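Local coordinates for CRISPR-associated protein CasA/Cse1 (Thermus thermophilus, PDB 4AN8) that forms part of the Cascade ribonucleoprotein complex and probably acts in CRISPR-based adaptive immunity against viruses and plasmids, at residues F111-D116 against V252-E257. Residues are numbered along the deposited sequence; the frame is centred on the assembly and turned at random.
Sequences FLQVAD and VRLLDE
Two partners hold Gln-113 OE1: the backbone N-H of Leu-254, whose N is 3.0 Å from OE1, and a water that stands 2.8 Å from the same oxygen and is also within hydrogen-bonding distance of Leu-254 O. The amide N-H of Leu-254 comes in tilted 21° from the carbonyl plane. The other end of the carboxamide is tied back to its own loop, NE2 donating to Phe-111 O at 2.8 Å, almost within the amide plane, and also to Leu-104 O. Bonds at both ends thus fix the rotation of this buried amide. With CG anti to the carbonyl carbon (chi1 -62°) and the chain extended beyond it, the side chain reaches along the strand edge, crossing that of Leu-254 at about a right angle; OE1 lies 3.4 Å from Leu-254 CG.

A backbone bond from Val-114 N to Val-252 O accompanies it, though the position of that oxygen is less certain. A second water bridges Leu-112 O and Val-252 N. Further along, the bent chain of Arg-253 passes Val-114 O, and Ala-115 O lies near the rim of one guanidinium face without a hydrogen bond, while Leu-255 CD2 takes the opposite face. Its NH2 donates to Leu-117 O, just past the end of 111-116.

Arg-253 and Leu-255 bond through their backbones to antiparallel strand 261-273; on the other edge of strand 250-256, the Gln-113 amide takes the place of a neighbouring strand's carbonyl. The irregular loop between helix 88-98 and strand 123-124 is thereby fastened to this edge, while Leu-161 of helix 154-167 packs against Leu-112, Gln-113 and Val-252.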
loop_
_atom_site.group_PDB
_atom_site.type_symbol
_atom_site.label_atom_id
_atom_site.label_comp_id
_atom_site.label_asym_id
_atom_site.label_seq_id
_atom_site.Cartn_x
_atom_site.Cartn_y
_atom_site.Cartn_z
ATOM N N PHE A 111 -22.893 -2.722 -8.591
ATOM C CA PHE A 111 -21.667 -3.178 -7.949
ATOM C C PHE A 111 -21.121 -2.170 -6.915
ATOM O O PHE A 111 -20.878 -0.984 -7.225
ATOM C CB PHE A 111 -20.624 -3.492 -9.042
ATOM C CG PHE A 111 -19.322 -3.978 -8.504
ATOM C CD1 PHE A 111 -19.156 -5.306 -8.153
ATOM C CD2 PHE A 111 -18.268 -3.099 -8.311
ATOM C CE1 PHE A 111 -17.967 -5.746 -7.641
ATOM C CE2 PHE A 111 -17.081 -3.537 -7.806
ATOM C CZ PHE A 111 -16.928 -4.865 -7.472
ATOM N N LEU A 112 -20.949 -2.634 -5.689
ATOM C CA LEU A 112 -20.405 -1.812 -4.592
ATOM C C LEU A 112 -21.180 -0.515 -4.328
ATOM O O LEU A 112 -20.621 0.453 -3.819
ATOM C CB LEU A 112 -18.923 -1.495 -4.840
ATOM C CG LEU A 112 -17.889 -2.215 -3.962
ATOM C CD1 LEU A 112 -18.248 -2.192 -2.464
ATOM C CD2 LEU A 112 -17.701 -3.634 -4.407
ATOM N N GLN A 113 -22.469 -0.509 -4.629
ATOM C CA GLN A 113 -23.254 0.714 -4.538
ATOM C C GLN A 113 -24.595 0.464 -3.834
ATOM O O GLN A 113 -24.884 -0.655 -3.437
ATOM C CB GLN A 113 -23.458 1.300 -5.937
ATOM C CG GLN A 113 -22.164 1.684 -6.627
ATOM C CD GLN A 113 -22.354 1.898 -8.099
ATOM O OE1 GLN A 113 -22.950 2.880 -8.511
ATOM N NE2 GLN A 113 -21.858 0.973 -8.908
ATOM N N VAL A 114 -25.390 1.513 -3.664
ATOM C CA VAL A 114 -26.664 1.417 -2.954
ATOM C C VAL A 114 -27.740 1.830 -3.939
ATOM O O VAL A 114 -27.794 2.998 -4.346
ATOM C CB VAL A 114 -26.712 2.374 -1.735
ATOM C CG1 VAL A 114 -28.044 2.217 -0.963
ATOM C CG2 VAL A 114 -25.503 2.161 -0.813
ATOM N N ALA A 115 -28.577 0.876 -4.339
ATOM C CA ALA A 115 -29.489 1.073 -5.449
ATOM C C ALA A 115 -30.483 2.189 -5.193
ATOM O O ALA A 115 -30.896 2.858 -6.126
ATOM C CB ALA A 115 -30.228 -0.222 -5.770
ATOM N N ASP A 116 -30.863 2.395 -3.936
ATOM C CA ASP A 116 -31.903 3.369 -3.628
ATOM C C ASP A 116 -31.428 4.647 -2.935
ATOM O O ASP A 116 -32.225 5.339 -2.296
ATOM C CB ASP A 116 -33.057 2.733 -2.837
ATOM C CG ASP A 116 -32.594 2.062 -1.563
ATOM O OD1 ASP A 116 -31.440 2.292 -1.147
ATOM O OD2 ASP A 116 -33.386 1.304 -0.967
ATOM N N VAL A 252 -22.655 4.662 -2.098
ATOM C CA VAL A 252 -22.440 5.403 -3.329
ATOM C C VAL A 252 -23.420 4.897 -4.350
ATOM O O VAL A 252 -23.710 3.695 -4.406
ATOM C CB VAL A 252 -21.012 5.186 -3.895
ATOM C CG1 VAL A 252 -20.880 5.861 -5.260
ATOM C CG2 VAL A 252 -19.949 5.699 -2.921
ATOM N N ARG A 253 -23.949 5.810 -5.158
ATOM C CA ARG A 253 -24.668 5.404 -6.355
ATOM C C ARG A 253 -24.316 6.303 -7.529
ATOM O O ARG A 253 -24.840 7.428 -7.639
ATOM C CB ARG A 253 -26.180 5.419 -6.156
ATOM C CG ARG A 253 -26.843 4.338 -6.966
ATOM C CD ARG A 253 -27.892 4.865 -7.909
ATOM N NE ARG A 253 -28.975 5.552 -7.218
ATOM C CZ ARG A 253 -29.998 6.132 -7.839
ATOM N NH1 ARG A 253 -30.078 6.099 -9.163
ATOM N NH2 ARG A 253 -30.941 6.742 -7.139
ATOM N N LEU A 254 -23.443 5.803 -8.398
ATOM C CA LEU A 254 -23.055 6.549 -9.591
ATOM C C LEU A 254 -24.286 6.798 -10.449
ATOM O O LEU A 254 -25.101 5.906 -10.641
ATOM C CB LEU A 254 -22.034 5.766 -10.395
ATOM C CG LEU A 254 -20.828 5.326 -9.589
ATOM C CD1 LEU A 254 -19.961 4.412 -10.445
ATOM C CD2 LEU A 254 -20.026 6.531 -9.044
ATOM N N LEU A 255 -24.408 8.016 -10.957
ATOM C CA LEU A 255 -25.513 8.373 -11.833
ATOM C C LEU A 255 -25.056 8.365 -13.314
ATOM O O LEU A 255 -24.085 9.028 -13.685
ATOM C CB LEU A 255 -26.070 9.753 -11.432
ATOM C CG LEU A 255 -26.448 9.930 -9.946
ATOM C CD1 LEU A 255 -27.130 11.298 -9.674
ATOM C CD2 LEU A 255 -27.330 8.776 -9.473
ATOM N N ASP A 256 -25.771 7.620 -14.150
ATOM C CA ASP A 256 -25.407 7.459 -15.547
ATOM C C ASP A 256 -25.900 8.650 -16.378
ATOM O O ASP A 256 -27.111 8.876 -16.502
ATOM C CB ASP A 256 -25.999 6.136 -16.056
ATOM C CG ASP A 256 -25.667 5.845 -17.520
ATOM O OD1 ASP A 256 -24.875 6.600 -18.141
ATOM O OD2 ASP A 256 -26.202 4.829 -18.037
ATOM N N GLU A 257 -24.957 9.411 -16.933
ATOM C CA GLU A 257 -25.264 10.530 -17.834
ATOM C C GLU A 257 -25.698 10.064 -19.220
ATOM O O GLU A 257 -26.129 10.863 -20.030
ATOM C CB GLU A 257 -24.043 11.427 -18.017
ATOM C CG GLU A 257 -23.536 12.070 -16.759
ATOM C CD GLU A 257 -24.503 13.095 -16.198
ATOM O OE1 GLU A 257 -24.508 14.227 -16.721
ATOM O OE2 GLU A 257 -25.245 12.777 -15.234
HETATM O O HOH W 1 -22.127 1.819 -1.826
HETATM O O HOH W 2 -25.298 3.001 -10.075
#